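Local coordinates for uncharacterized protein (Parabacteroides merdae, PDB 4R7F) that is of unknown function but, with three immunoglobulin-like beta-sandwich domains and a family link to type 9 secretion system plug proteins, may act in that secretion pathway, at residues V185-D188 / D192-V195; L216-G221 / N372-Y377; D300-G305 / K331-A336; S306-G311 / N316-K321; Y348-T353 / T360-G365. One frame throughout, in Å; residues are numbered along the deposited sequence.

Contact 1 (V185-D188 / D192-V195); sequences VYQD and DNAV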
# COMPACT_ATOMS: atom_id res chain seq x y z
N VAL A 185 6.33 -18.16 -5.28
CA VAL A 185 6.11 -17.08 -4.34
C VAL A 185 7.44 -16.46 -3.90
O VAL A 185 8.33 -17.15 -3.44
CB VAL A 185 5.29 -17.59 -3.13
CG1 VAL A 185 5.07 -16.48 -2.14
CG2 VAL A 185 3.95 -18.13 -3.62
N TYR A 186 7.57 -15.15 -4.05
CA TYR A 186 8.82 -14.49 -3.78
C TYR A 186 8.61 -13.45 -2.72
O TYR A 186 7.69 -12.64 -2.81
CB TYR A 186 9.34 -13.80 -5.05
CG TYR A 186 9.61 -14.73 -6.20
CD1 TYR A 186 10.82 -15.38 -6.33
CD2 TYR A 186 8.67 -14.95 -7.18
CE1 TYR A 186 11.09 -16.23 -7.40
CE2 TYR A 186 8.92 -15.81 -8.25
CZ TYR A 186 10.16 -16.44 -8.35
OH TYR A 186 10.44 -17.33 -9.38
N GLN A 187 9.49 -13.47 -1.71
CA GLN A 187 9.49 -12.45 -0.68
C GLN A 187 10.47 -11.37 -1.08
O GLN A 187 11.61 -11.67 -1.46
CB GLN A 187 9.95 -13.05 0.65
CG GLN A 187 9.91 -12.13 1.85
CD GLN A 187 10.53 -12.77 3.09
OE1 GLN A 187 11.52 -13.45 3.01
NE2 GLN A 187 9.93 -12.54 4.26
N ASP A 188 10.02 -10.11 -1.01
CA ASP A 188 10.86 -8.94 -1.31
C ASP A 188 11.75 -9.15 -2.55
O ASP A 188 12.94 -8.83 -2.55
CB ASP A 188 11.70 -8.52 -0.08
CG ASP A 188 10.84 -8.22 1.15
OD1 ASP A 188 9.71 -7.76 0.96
OD2 ASP A 188 11.27 -8.48 2.30
N ASP A 192 16.43 -16.29 -3.65
CA ASP A 192 17.15 -17.24 -2.81
C ASP A 192 16.25 -18.03 -1.85
O ASP A 192 16.53 -19.20 -1.58
CB ASP A 192 18.26 -16.52 -2.05
CG ASP A 192 17.71 -15.55 -1.00
OD1 ASP A 192 17.29 -14.45 -1.38
OD2 ASP A 192 17.74 -15.88 0.20
N ASN A 193 15.21 -17.40 -1.31
CA ASN A 193 14.30 -18.11 -0.39
C ASN A 193 12.87 -18.22 -0.94
O ASN A 193 11.89 -18.28 -0.17
CB ASN A 193 14.30 -17.46 0.98
CG ASN A 193 13.62 -16.10 0.98
OD1 ASN A 193 13.50 -15.46 -0.06
ND2 ASN A 193 13.15 -15.67 2.14
N ALA A 194 12.76 -18.28 -2.27
CA ALA A 194 11.47 -18.39 -2.94
C ALA A 194 10.87 -19.78 -2.73
O ALA A 194 11.57 -20.72 -2.42
CB ALA A 194 11.61 -18.09 -4.41
N VAL A 195 9.56 -19.89 -2.91
CA VAL A 195 8.85 -21.12 -2.66
C VAL A 195 8.10 -21.55 -3.92
O VAL A 195 7.56 -20.71 -4.66
CB VAL A 195 7.83 -20.90 -1.51
CG1 VAL A 195 7.00 -22.14 -1.28
CG2 VAL A 195 8.54 -20.53 -0.23
O HOH W 1 11.50 -15.26 -1.93

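Contact 2 (L216-G221 / N372-Y377); sequences LIFPAG and NEYSIY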
# COMPACT_ATOMS: atom_id res chain seq x y z
N LEU A 216 4.52 -21.97 2.94
CA LEU A 216 4.22 -20.58 2.69
C LEU A 216 4.45 -19.72 3.91
O LEU A 216 4.01 -18.57 3.96
CB LEU A 216 2.82 -20.41 2.14
CG LEU A 216 2.70 -20.78 0.67
CD1 LEU A 216 1.27 -20.68 0.22
CD2 LEU A 216 3.59 -19.91 -0.20
N ILE A 217 5.19 -20.27 4.88
CA ILE A 217 5.59 -19.55 6.06
C ILE A 217 7.04 -19.11 5.90
O ILE A 217 7.94 -19.91 5.74
CB ILE A 217 5.44 -20.40 7.32
CG1 ILE A 217 3.98 -20.82 7.50
CG2 ILE A 217 5.86 -19.59 8.53
CD1 ILE A 217 3.72 -21.66 8.74
N PHE A 218 7.25 -17.81 5.94
CA PHE A 218 8.54 -17.20 5.68
C PHE A 218 9.04 -16.59 6.95
O PHE A 218 8.23 -16.13 7.75
CB PHE A 218 8.35 -16.05 4.72
CG PHE A 218 8.11 -16.47 3.33
CD1 PHE A 218 6.83 -16.75 2.89
CD2 PHE A 218 9.15 -16.51 2.43
CE1 PHE A 218 6.59 -17.12 1.57
CE2 PHE A 218 8.94 -16.90 1.11
CZ PHE A 218 7.64 -17.21 0.69
N PRO A 219 10.36 -16.51 7.13
CA PRO A 219 10.79 -15.66 8.27
C PRO A 219 10.49 -14.20 7.99
O PRO A 219 10.57 -13.75 6.84
CB PRO A 219 12.30 -15.91 8.34
CG PRO A 219 12.66 -16.44 6.99
CD PRO A 219 11.48 -17.22 6.51
N ALA A 220 10.11 -13.47 9.03
CA ALA A 220 9.55 -12.14 8.85
C ALA A 220 10.57 -11.08 8.54
O ALA A 220 10.24 -10.04 7.94
CB ALA A 220 8.70 -11.75 10.05
N GLY A 221 11.81 -11.30 8.97
CA GLY A 221 12.86 -10.29 8.74
C GLY A 221 12.56 -8.99 9.43
O GLY A 221 11.85 -8.95 10.47
N ASN A 372 6.61 -6.47 4.56
CA ASN A 372 7.27 -7.15 3.43
C ASN A 372 6.29 -7.27 2.31
O ASN A 372 5.09 -7.10 2.50
CB ASN A 372 7.72 -8.55 3.84
CG ASN A 372 8.89 -8.53 4.78
OD1 ASN A 372 9.93 -7.90 4.52
ND2 ASN A 372 8.73 -9.19 5.89
N GLU A 373 6.79 -7.56 1.12
CA GLU A 373 5.90 -7.84 -0.00
C GLU A 373 6.12 -9.26 -0.50
O GLU A 373 7.21 -9.80 -0.35
CB GLU A 373 6.13 -6.85 -1.14
CG GLU A 373 7.46 -6.99 -1.85
CD GLU A 373 7.73 -5.81 -2.74
OE1 GLU A 373 7.93 -4.70 -2.20
OE2 GLU A 373 7.71 -5.98 -3.96
N TYR A 374 5.09 -9.85 -1.09
CA TYR A 374 5.15 -11.20 -1.59
C TYR A 374 4.48 -11.22 -2.94
O TYR A 374 3.35 -10.80 -3.06
CB TYR A 374 4.39 -12.15 -0.67
CG TYR A 374 4.99 -12.19 0.68
CD1 TYR A 374 4.65 -11.26 1.64
CD2 TYR A 374 5.96 -13.11 1.00
CE1 TYR A 374 5.23 -11.29 2.91
CE2 TYR A 374 6.52 -13.15 2.27
CZ TYR A 374 6.18 -12.24 3.21
OH TYR A 374 6.82 -12.25 4.47
N SER A 375 5.20 -11.69 -3.94
CA SER A 375 4.64 -11.80 -5.28
C SER A 375 4.34 -13.28 -5.59
O SER A 375 5.19 -14.14 -5.41
CB SER A 375 5.60 -11.21 -6.31
OG SER A 375 6.04 -9.90 -5.99
N ILE A 376 3.12 -13.55 -6.03
CA ILE A 376 2.59 -14.88 -6.30
C ILE A 376 2.39 -14.96 -7.81
O ILE A 376 1.64 -14.18 -8.38
CB ILE A 376 1.27 -15.08 -5.60
CG1 ILE A 376 1.47 -14.88 -4.10
CG2 ILE A 376 0.69 -16.47 -5.87
CD1 ILE A 376 0.18 -14.61 -3.37
N TYR A 377 3.15 -15.85 -8.43
CA TYR A 377 3.14 -16.06 -9.87
C TYR A 377 2.51 -17.42 -10.12
O TYR A 377 2.97 -18.42 -9.57
CB TYR A 377 4.58 -16.13 -10.41
CG TYR A 377 5.34 -14.82 -10.45
CD1 TYR A 377 5.81 -14.22 -9.30
CD2 TYR A 377 5.58 -14.19 -11.64
CE1 TYR A 377 6.51 -13.01 -9.34
CE2 TYR A 377 6.28 -13.02 -11.70
CZ TYR A 377 6.75 -12.43 -10.55
OH TYR A 377 7.44 -11.25 -10.65

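Contact 3 (D300-G305 / K331-A336); sequences DPLPDG and KQYEKA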
# COMPACT_ATOMS: atom_id res chain seq x y z
N ASP A 300 31.09 -10.19 15.93
CA ASP A 300 32.00 -11.32 15.85
C ASP A 300 31.63 -12.08 14.62
O ASP A 300 30.47 -12.00 14.21
CB ASP A 300 31.77 -12.24 17.05
CG ASP A 300 32.44 -11.72 18.32
OD1 ASP A 300 33.24 -10.73 18.28
OD2 ASP A 300 32.19 -12.34 19.36
N PRO A 301 32.58 -12.81 14.01
CA PRO A 301 32.17 -13.50 12.80
C PRO A 301 31.20 -14.64 13.12
O PRO A 301 31.37 -15.36 14.12
CB PRO A 301 33.48 -14.03 12.23
CG PRO A 301 34.29 -14.34 13.45
CD PRO A 301 33.95 -13.21 14.42
N LEU A 302 30.20 -14.79 12.27
CA LEU A 302 29.23 -15.83 12.40
C LEU A 302 29.78 -17.12 11.82
O LEU A 302 30.22 -17.15 10.67
CB LEU A 302 27.92 -15.48 11.71
CG LEU A 302 27.00 -14.47 12.40
CD1 LEU A 302 27.66 -13.11 12.42
CD2 LEU A 302 25.70 -14.35 11.62
N PRO A 303 29.73 -18.20 12.61
CA PRO A 303 30.25 -19.52 12.23
C PRO A 303 29.34 -20.26 11.28
O PRO A 303 28.16 -19.97 11.22
CB PRO A 303 30.31 -20.27 13.56
CG PRO A 303 29.26 -19.62 14.40
CD PRO A 303 29.25 -18.18 14.01
N ASP A 304 29.91 -21.20 10.54
CA ASP A 304 29.14 -22.14 9.72
C ASP A 304 28.32 -21.44 8.63
O ASP A 304 27.22 -21.88 8.31
CB ASP A 304 28.21 -22.98 10.61
CG ASP A 304 28.94 -23.61 11.81
OD1 ASP A 304 30.05 -24.14 11.62
OD2 ASP A 304 28.39 -23.57 12.94
N GLY A 305 28.83 -20.33 8.09
CA GLY A 305 28.15 -19.67 7.01
C GLY A 305 28.86 -18.43 6.57
O GLY A 305 29.96 -18.11 7.08
N LYS A 331 37.56 -6.62 13.71
CA LYS A 331 36.38 -7.44 14.06
C LYS A 331 35.07 -6.98 13.40
O LYS A 331 34.04 -6.79 14.07
CB LYS A 331 36.23 -7.54 15.57
CG LYS A 331 37.46 -8.04 16.30
CD LYS A 331 37.88 -9.43 15.84
CE LYS A 331 39.29 -9.76 16.37
NZ LYS A 331 39.83 -11.01 15.74
N GLN A 332 35.11 -6.84 12.09
CA GLN A 332 33.99 -6.32 11.32
C GLN A 332 33.91 -6.99 9.98
O GLN A 332 34.94 -7.31 9.38
CB GLN A 332 34.17 -4.85 11.08
CG GLN A 332 34.28 -4.05 12.37
CD GLN A 332 34.60 -2.61 12.10
OE1 GLN A 332 35.31 -2.27 11.14
NE2 GLN A 332 34.09 -1.75 12.94
N TYR A 333 32.69 -7.19 9.51
CA TYR A 333 32.46 -7.47 8.09
C TYR A 333 32.58 -6.12 7.37
O TYR A 333 32.05 -5.12 7.84
CB TYR A 333 31.08 -8.08 7.90
CG TYR A 333 30.91 -9.52 8.40
CD1 TYR A 333 31.24 -10.60 7.59
CD2 TYR A 333 30.40 -9.79 9.64
CE1 TYR A 333 31.12 -11.89 8.01
CE2 TYR A 333 30.23 -11.09 10.08
CZ TYR A 333 30.58 -12.15 9.27
OH TYR A 333 30.42 -13.47 9.69
N GLU A 334 33.30 -6.08 6.25
CA GLU A 334 33.51 -4.85 5.52
C GLU A 334 33.50 -5.08 4.03
O GLU A 334 33.99 -6.08 3.55
CB GLU A 334 34.84 -4.20 5.91
CG GLU A 334 34.88 -3.66 7.34
CD GLU A 334 36.16 -2.88 7.69
OE1 GLU A 334 36.62 -2.11 6.82
OE2 GLU A 334 36.67 -3.00 8.84
N LYS A 335 32.94 -4.11 3.32
CA LYS A 335 32.94 -4.12 1.87
C LYS A 335 32.88 -2.69 1.27
O LYS A 335 32.17 -1.79 1.78
CB LYS A 335 31.78 -4.99 1.36
CG LYS A 335 31.83 -5.27 -0.14
CD LYS A 335 30.80 -6.32 -0.56
CE LYS A 335 31.12 -6.95 -1.89
NZ LYS A 335 32.01 -8.12 -1.75
N ALA A 336 33.63 -2.53 0.18
CA ALA A 336 33.66 -1.30 -0.63
C ALA A 336 32.91 -1.61 -1.89
O ALA A 336 33.20 -2.61 -2.53
CB ALA A 336 35.09 -0.92 -1.00
O HOH W 2 30.28 -15.72 8.52

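Contact 4 (S306-G311 / N316-K321); sequences SVYLNG and NVLDEK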
# COMPACT_ATOMS: atom_id res chain seq x y z
N SER A 306 28.21 -17.72 5.64
CA SER A 306 28.75 -16.47 5.10
C SER A 306 27.71 -15.37 5.10
O SER A 306 26.51 -15.64 5.09
CB SER A 306 29.29 -16.73 3.70
OG SER A 306 30.33 -17.70 3.75
N VAL A 307 28.18 -14.12 5.15
CA VAL A 307 27.31 -12.96 5.18
C VAL A 307 27.37 -12.29 3.83
O VAL A 307 28.47 -12.15 3.23
CB VAL A 307 27.70 -11.97 6.28
CG1 VAL A 307 26.81 -10.73 6.28
CG2 VAL A 307 27.59 -12.66 7.62
N TYR A 308 26.18 -11.93 3.33
CA TYR A 308 25.99 -11.29 2.05
C TYR A 308 25.21 -9.98 2.18
O TYR A 308 24.19 -9.89 2.87
CB TYR A 308 25.22 -12.19 1.12
CG TYR A 308 25.93 -13.44 0.70
CD1 TYR A 308 25.97 -14.56 1.54
CD2 TYR A 308 26.58 -13.52 -0.53
CE1 TYR A 308 26.61 -15.71 1.17
CE2 TYR A 308 27.21 -14.68 -0.91
CZ TYR A 308 27.24 -15.75 -0.05
OH TYR A 308 27.92 -16.86 -0.42
N LEU A 309 25.69 -8.97 1.47
CA LEU A 309 24.99 -7.70 1.37
C LEU A 309 23.88 -7.90 0.35
O LEU A 309 24.05 -8.53 -0.68
CB LEU A 309 26.00 -6.64 0.94
CG LEU A 309 25.68 -5.16 0.93
CD1 LEU A 309 24.89 -4.69 2.14
CD2 LEU A 309 27.03 -4.45 0.84
N ASN A 310 22.69 -7.48 0.71
CA ASN A 310 21.53 -7.88 -0.03
C ASN A 310 20.64 -6.68 -0.33
O ASN A 310 20.49 -5.76 0.49
CB ASN A 310 20.76 -8.92 0.79
CG ASN A 310 19.55 -9.43 0.07
OD1 ASN A 310 18.39 -9.20 0.47
ND2 ASN A 310 19.79 -10.10 -1.02
N GLY A 311 20.03 -6.71 -1.51
CA GLY A 311 19.11 -5.65 -1.95
C GLY A 311 19.19 -5.51 -3.47
O GLY A 311 19.96 -6.22 -4.12
N ASN A 316 19.62 -8.56 -5.78
CA ASN A 316 19.28 -9.68 -4.89
C ASN A 316 19.98 -11.03 -5.24
O ASN A 316 19.46 -12.09 -4.97
CB ASN A 316 17.77 -9.82 -4.78
CG ASN A 316 17.15 -8.71 -3.93
OD1 ASN A 316 17.73 -8.27 -2.94
ND2 ASN A 316 16.02 -8.24 -4.34
N VAL A 317 21.18 -10.95 -5.81
CA VAL A 317 22.02 -12.11 -6.06
C VAL A 317 22.99 -12.35 -4.89
O VAL A 317 23.69 -11.44 -4.45
CB VAL A 317 22.79 -11.90 -7.40
CG1 VAL A 317 23.81 -13.01 -7.70
CG2 VAL A 317 21.78 -11.74 -8.54
N LEU A 318 22.99 -13.58 -4.40
CA LEU A 318 23.91 -14.03 -3.37
C LEU A 318 24.98 -14.81 -4.09
O LEU A 318 24.78 -15.96 -4.45
CB LEU A 318 23.20 -14.92 -2.33
CG LEU A 318 21.97 -14.26 -1.69
CD1 LEU A 318 21.41 -15.21 -0.65
CD2 LEU A 318 22.37 -12.95 -1.06
N ASP A 319 26.13 -14.14 -4.29
CA ASP A 319 27.31 -14.72 -4.90
C ASP A 319 28.59 -13.96 -4.45
O ASP A 319 28.58 -13.16 -3.52
CB ASP A 319 27.13 -14.71 -6.42
CG ASP A 319 27.28 -13.30 -7.05
OD1 ASP A 319 27.41 -12.27 -6.31
OD2 ASP A 319 27.25 -13.21 -8.32
N GLU A 320 29.70 -14.20 -5.14
CA GLU A 320 31.00 -13.67 -4.75
C GLU A 320 31.06 -12.17 -4.84
O GLU A 320 31.92 -11.58 -4.24
CB GLU A 320 32.11 -14.23 -5.66
CG GLU A 320 32.30 -15.73 -5.52
CD GLU A 320 31.45 -16.61 -6.46
OE1 GLU A 320 30.61 -16.09 -7.27
OE2 GLU A 320 31.65 -17.85 -6.35
N LYS A 321 30.19 -11.57 -5.63
CA LYS A 321 30.14 -10.13 -5.70
C LYS A 321 29.53 -9.55 -4.46
O LYS A 321 29.94 -8.48 -4.09
CB LYS A 321 29.31 -9.64 -6.88
CG LYS A 321 29.74 -10.13 -8.25
CD LYS A 321 28.95 -9.28 -9.27
CE LYS A 321 28.30 -10.07 -10.39
NZ LYS A 321 27.19 -10.97 -9.96
O HOH W 3 22.39 -9.72 -2.62
O HOH W 4 16.24 -7.97 -0.62
O HOH W 5 18.18 -12.48 -2.55

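Contact 5 (Y348-T353 / T360-G365); sequences YLFVPT and TGPIEG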
# COMPACT_ATOMS: atom_id res chain seq x y z
N TYR A 348 21.73 -7.47 5.47
CA TYR A 348 22.76 -8.44 5.57
C TYR A 348 22.13 -9.81 5.82
O TYR A 348 21.46 -10.02 6.82
CB TYR A 348 23.66 -8.08 6.75
CG TYR A 348 24.44 -6.78 6.61
CD1 TYR A 348 25.54 -6.66 5.73
CD2 TYR A 348 24.14 -5.70 7.40
CE1 TYR A 348 26.25 -5.48 5.64
CE2 TYR A 348 24.84 -4.52 7.31
CZ TYR A 348 25.88 -4.40 6.44
OH TYR A 348 26.56 -3.20 6.42
N LEU A 349 22.37 -10.73 4.90
CA LEU A 349 21.83 -12.06 5.02
C LEU A 349 22.95 -13.03 5.32
O LEU A 349 24.03 -12.89 4.80
CB LEU A 349 21.16 -12.48 3.72
CG LEU A 349 19.90 -11.75 3.26
CD1 LEU A 349 19.41 -12.40 1.97
CD2 LEU A 349 18.82 -11.81 4.33
N PHE A 350 22.65 -14.01 6.14
CA PHE A 350 23.51 -15.13 6.45
C PHE A 350 23.10 -16.35 5.61
O PHE A 350 21.93 -16.72 5.60
CB PHE A 350 23.34 -15.45 7.94
CG PHE A 350 24.15 -16.59 8.42
CD1 PHE A 350 25.53 -16.49 8.52
CD2 PHE A 350 23.53 -17.78 8.78
CE1 PHE A 350 26.29 -17.57 8.95
CE2 PHE A 350 24.28 -18.85 9.22
CZ PHE A 350 25.66 -18.74 9.32
N VAL A 351 24.05 -17.01 4.97
CA VAL A 351 23.78 -18.26 4.23
C VAL A 351 24.58 -19.35 4.91
O VAL A 351 25.81 -19.30 4.90
CB VAL A 351 24.21 -18.16 2.76
CG1 VAL A 351 23.91 -19.46 2.04
CG2 VAL A 351 23.52 -16.99 2.08
N PRO A 352 23.88 -20.32 5.56
CA PRO A 352 24.51 -21.44 6.26
C PRO A 352 25.32 -22.24 5.27
O PRO A 352 24.99 -22.21 4.10
CB PRO A 352 23.33 -22.28 6.81
CG PRO A 352 22.15 -21.44 6.65
CD PRO A 352 22.42 -20.41 5.59
N THR A 353 26.40 -22.89 5.71
CA THR A 353 27.28 -23.59 4.76
C THR A 353 26.47 -24.77 4.24
O THR A 353 25.69 -25.38 4.99
CB THR A 353 28.63 -24.04 5.38
OG1 THR A 353 28.40 -24.76 6.61
CG2 THR A 353 29.61 -22.79 5.59
N THR A 360 17.47 -13.73 7.23
CA THR A 360 17.44 -12.44 7.92
C THR A 360 17.65 -12.60 9.44
O THR A 360 17.96 -11.66 10.16
CB THR A 360 16.06 -11.79 7.69
OG1 THR A 360 15.08 -12.83 7.81
CG2 THR A 360 15.97 -11.17 6.34
N GLY A 361 17.42 -13.80 9.95
CA GLY A 361 17.39 -13.98 11.39
C GLY A 361 18.64 -13.57 12.16
O GLY A 361 18.55 -12.89 13.17
N PRO A 362 19.80 -14.03 11.71
CA PRO A 362 21.01 -13.84 12.53
C PRO A 362 21.47 -12.38 12.68
O PRO A 362 21.83 -11.97 13.76
CB PRO A 362 22.05 -14.70 11.82
CG PRO A 362 21.28 -15.73 11.08
CD PRO A 362 20.02 -15.01 10.62
N ILE A 363 21.39 -11.58 11.62
CA ILE A 363 21.84 -10.19 11.70
C ILE A 363 20.72 -9.13 11.73
O ILE A 363 20.84 -8.09 12.39
CB ILE A 363 22.77 -9.93 10.50
CG1 ILE A 363 23.96 -10.89 10.62
CG2 ILE A 363 23.20 -8.47 10.43
CD1 ILE A 363 24.64 -11.19 9.32
N GLU A 364 19.65 -9.38 10.98
CA GLU A 364 18.60 -8.40 10.84
C GLU A 364 17.48 -8.66 11.83
O GLU A 364 16.78 -7.74 12.22
CB GLU A 364 18.07 -8.37 9.40
CG GLU A 364 19.13 -8.01 8.38
CD GLU A 364 19.84 -6.69 8.63
OE1 GLU A 364 19.52 -5.94 9.60
OE2 GLU A 364 20.75 -6.37 7.83
N GLY A 365 17.35 -9.91 12.25
CA GLY A 365 16.28 -10.34 13.14
C GLY A 365 15.00 -10.66 12.36
O GLY A 365 14.88 -10.32 11.17
O HOH W 6 20.97 -12.16 8.67

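Contact 1 (V185-D188 / D192-V195)
The side chains of Gln187 and Asn193 cross at about a right angle, yet their amide planes are only 28° apart. Asn193 ND2 donates a hydrogen bond to Gln187 OE1 at 2.9 Å, a partner that sits nearly in the plane of the asparagine amide. Gln187 gets there as an extended chain, CG anti to the backbone N (chi1 -176°), which carries OE1 out to the asparagine. The asparagine uses both ends: a water accepts a hydrogen bond from Gln187 N and donates one to Asn193 OD1, 2.7 Å away. Val185 and Val195 form an antiparallel hydrogen-bonded pair, a single bridge by which the loop after strand 181-187 folds back along the outer side of that strand, the end strand of an antiparallel sheet in a beta-sandwich protein. Val185 N reaches Val195 O at 2.9 Å, and Val195 N reaches Val185 O at 3.0 Å. Between bridge and amide pair, Ala194 CB presses obliquely on the Tyr186 ring, 3.4 Å from CD1. Gln187 NE2 turns the other way, bonding to Pro219 O and Tyr374 OH.

Contact 2 (L216-G221 / N372-Y377)
Ala220 O accepts a hydrogen bond from Asn372 ND2 at 2.7 Å, with an N-H...O angle of 148°. The oxygen lies almost in the plane of the asparagine amide, whereas the donor is tilted from the plane of the Ala220 carbonyl. ND2 is also bonded to Gln161 OE1, so two acceptors, Gln161 on strand 160-168 and Ala220 just after strand 207-219, fix the rotation of this buried amide. The second meeting is aromatic. Phe218 and Tyr374 each carry CG anti to the carbonyl carbon, beside the backbone N, and the two side chains slide past each other in opposite directions. Tyr374 CE2 comes over one face of the phenylalanine ring, offset toward the rim and 3.7 Å from Phe218 CD1. The ring centroids are 5.2 Å apart with planes at 55°, an oblique pairing. No backbone bond joins the two segments: Phe218 and Tyr374 stand 10.0 Å apart from CA to CA, as expected where two beta-sheets face each other across a sandwich core, here the sheet of strand 207-219 and that of strand 373-380. The tyrosine hydroxyl runs on past the phenylalanine, its OH 4.1 Å from Phe218 CB, to bond with Gln161 OE1. Asn372 follows directly on Gln371, a magnesium ligand, and the nearest atom of its side chain lies about 4 Å from a bound magnesium ion.

Contact 3 (D300-G305 / K331-A336)
With CG anti to the carbonyl carbon (chi1 -71°), Tyr333 swings its ring out from strand 332-340 until the hydroxyl meets the backbone of the 300-305 loop. Leu302 crosses the tyrosine at about a right angle, and a similar first torsion (chi1 -75°) brings its CD1 to 4.0 Å from Tyr333 CE2, an apolar touch. Beside it the leucine backbone N donates to Tyr333 OH at 2.9 Å, the N lying at the edge of the ring and near its plane. Pro301 completes the cradle, its CA 3.6 Å from the Tyr333 hydroxyl oxygen. In turn, the hydroxyl donates to a water lying in the ring plane, with its O 2.5 Å from Tyr333 OH. The same water donates to Leu302 O at 2.6 Å and to Gly305 O at 2.8 Å, tying the phenol to two carbonyls of the loop. The loop links strand 290-298 to strand 305-310, which belong to different sheets of this beta-sandwich protein, so the tyrosine bonds to the connection between two sheets, at a partly buried flank. Tyr326 meets the Tyr333 ring edge-to-face from the neighbouring strand. The hydroxyl thus acts as acceptor to a backbone N-H and donor to a water, a pairing that uses its proton as well as its oxygen and satisfies loop polar groups without any charged side chain.

Contact 4 (S306-G311 / N316-K321)
Tyr308 leaves strand 305-310 with CB already against the loop, 3.7 Å from Leu318 CD2. At CG the same methyl remains near, and further along the ring Leu318 CB lies over one face, offset toward the rim. CD2 and then CE2 run up to the backbone of Asp319, whose O is 3.3 Å from Tyr308 CE2 and lies at the ring's edge, near its plane. Without the ring, as with an alanine here, Leu318 would probably lose the surface it lies against, opening a gap between strand and loop. Toward the turn, polar links take over. Asn316 N donates to Gly311 O at 2.9 Å, from above the carbonyl plane, while one water joins Leu309 O, Asn310 ND2 and Val317 O. A second water accepts from Asn310 ND2 and donates to Asn316 O; Asn310 OD1 is bonded to Gln347 NE2 of the adjoining strand. Further on, Asp319 OD1 accepts from Lys321 N at 2.9 Å, and Lys321 NZ forms a salt bridge of 2.8 Å with Asp319 OD2; NZ of Lys321 has a second salt-bridge partner in Asp8. The Asp319 OD1 bond defines an Asx turn, within a loop that doubles back on its own strand in this beta-sandwich protein.

Contact 5 (Y348-T353 / T360-G365)
Glu364 OE2 accepts a hydrogen bond from Tyr348 N at 2.8 Å, using the anti lone pair, the one away from the other carboxylate oxygen. The carboxylate and Tyr348 ring planes are 11° apart, and OE2 comes 3.5 Å from Tyr348 CD2. Glu364 CG lies 3.5 Å from Tyr348 O, and the bend at chi2 (-57°) turns the carboxylate to Tyr348 N. Apolar contacts follow along the strand. Ile363 CG2 touches Tyr348 CB at 3.7 Å, and Pro362 CG rests 3.8 Å from Phe350 CB, proline and phenylalanine crossing at about a right angle. On the other side of the strand, Leu349 and Thr360 lie side by side and point the same way, Leu349 CD2 meeting Thr360 CG2 at 3.5 Å. A water bridges the backbones, donating to Tyr348 O and accepting from Ile363 N. Farther out, Arg225 forms a salt bridge with Glu364 OE2 and Arg259 one with OE1, so the carboxylate is pinned at both oxygens, which would probably favour its charged form. A glutamine in its place would probably leave Arg225 and Arg259 without their countercharge. The tyrosine hydroxyl goes to Asp256, and Thr360 OG1 to Asn366. Within the loop, Glu364 N bonds to Thr360 O at 3.0 Å, giving a single helix-like turn. This compact turn, with a buried acid at its end, covers strand 342-352 of an antiparallel sheet in this beta-sandwich protein.

Contacts 1, 2 and 5 are buried, whereas contacts 3 and 4 are only partly so. Contacts 1 and 2 share a sheet, for strands 181-187 and 373-380 are neighbours, joined through Tyr186 O and Ser375 N; contact 1 works by backbone and amide bonds, contact 2 by an aromatic pair and one amide hydrogen bond. Contacts 4 and 5 are likewise linked by neighbouring strands, 305-310 and 342-352. Contact 3 touches both of these, and its loop runs directly into the strand of contact 4. Water bridges appear in all but contact 2, while contact 5 is the one in which a buried carboxylate, bridged to two arginines, bonds across the contact. Contact 2 lies nearest the magnesium ion.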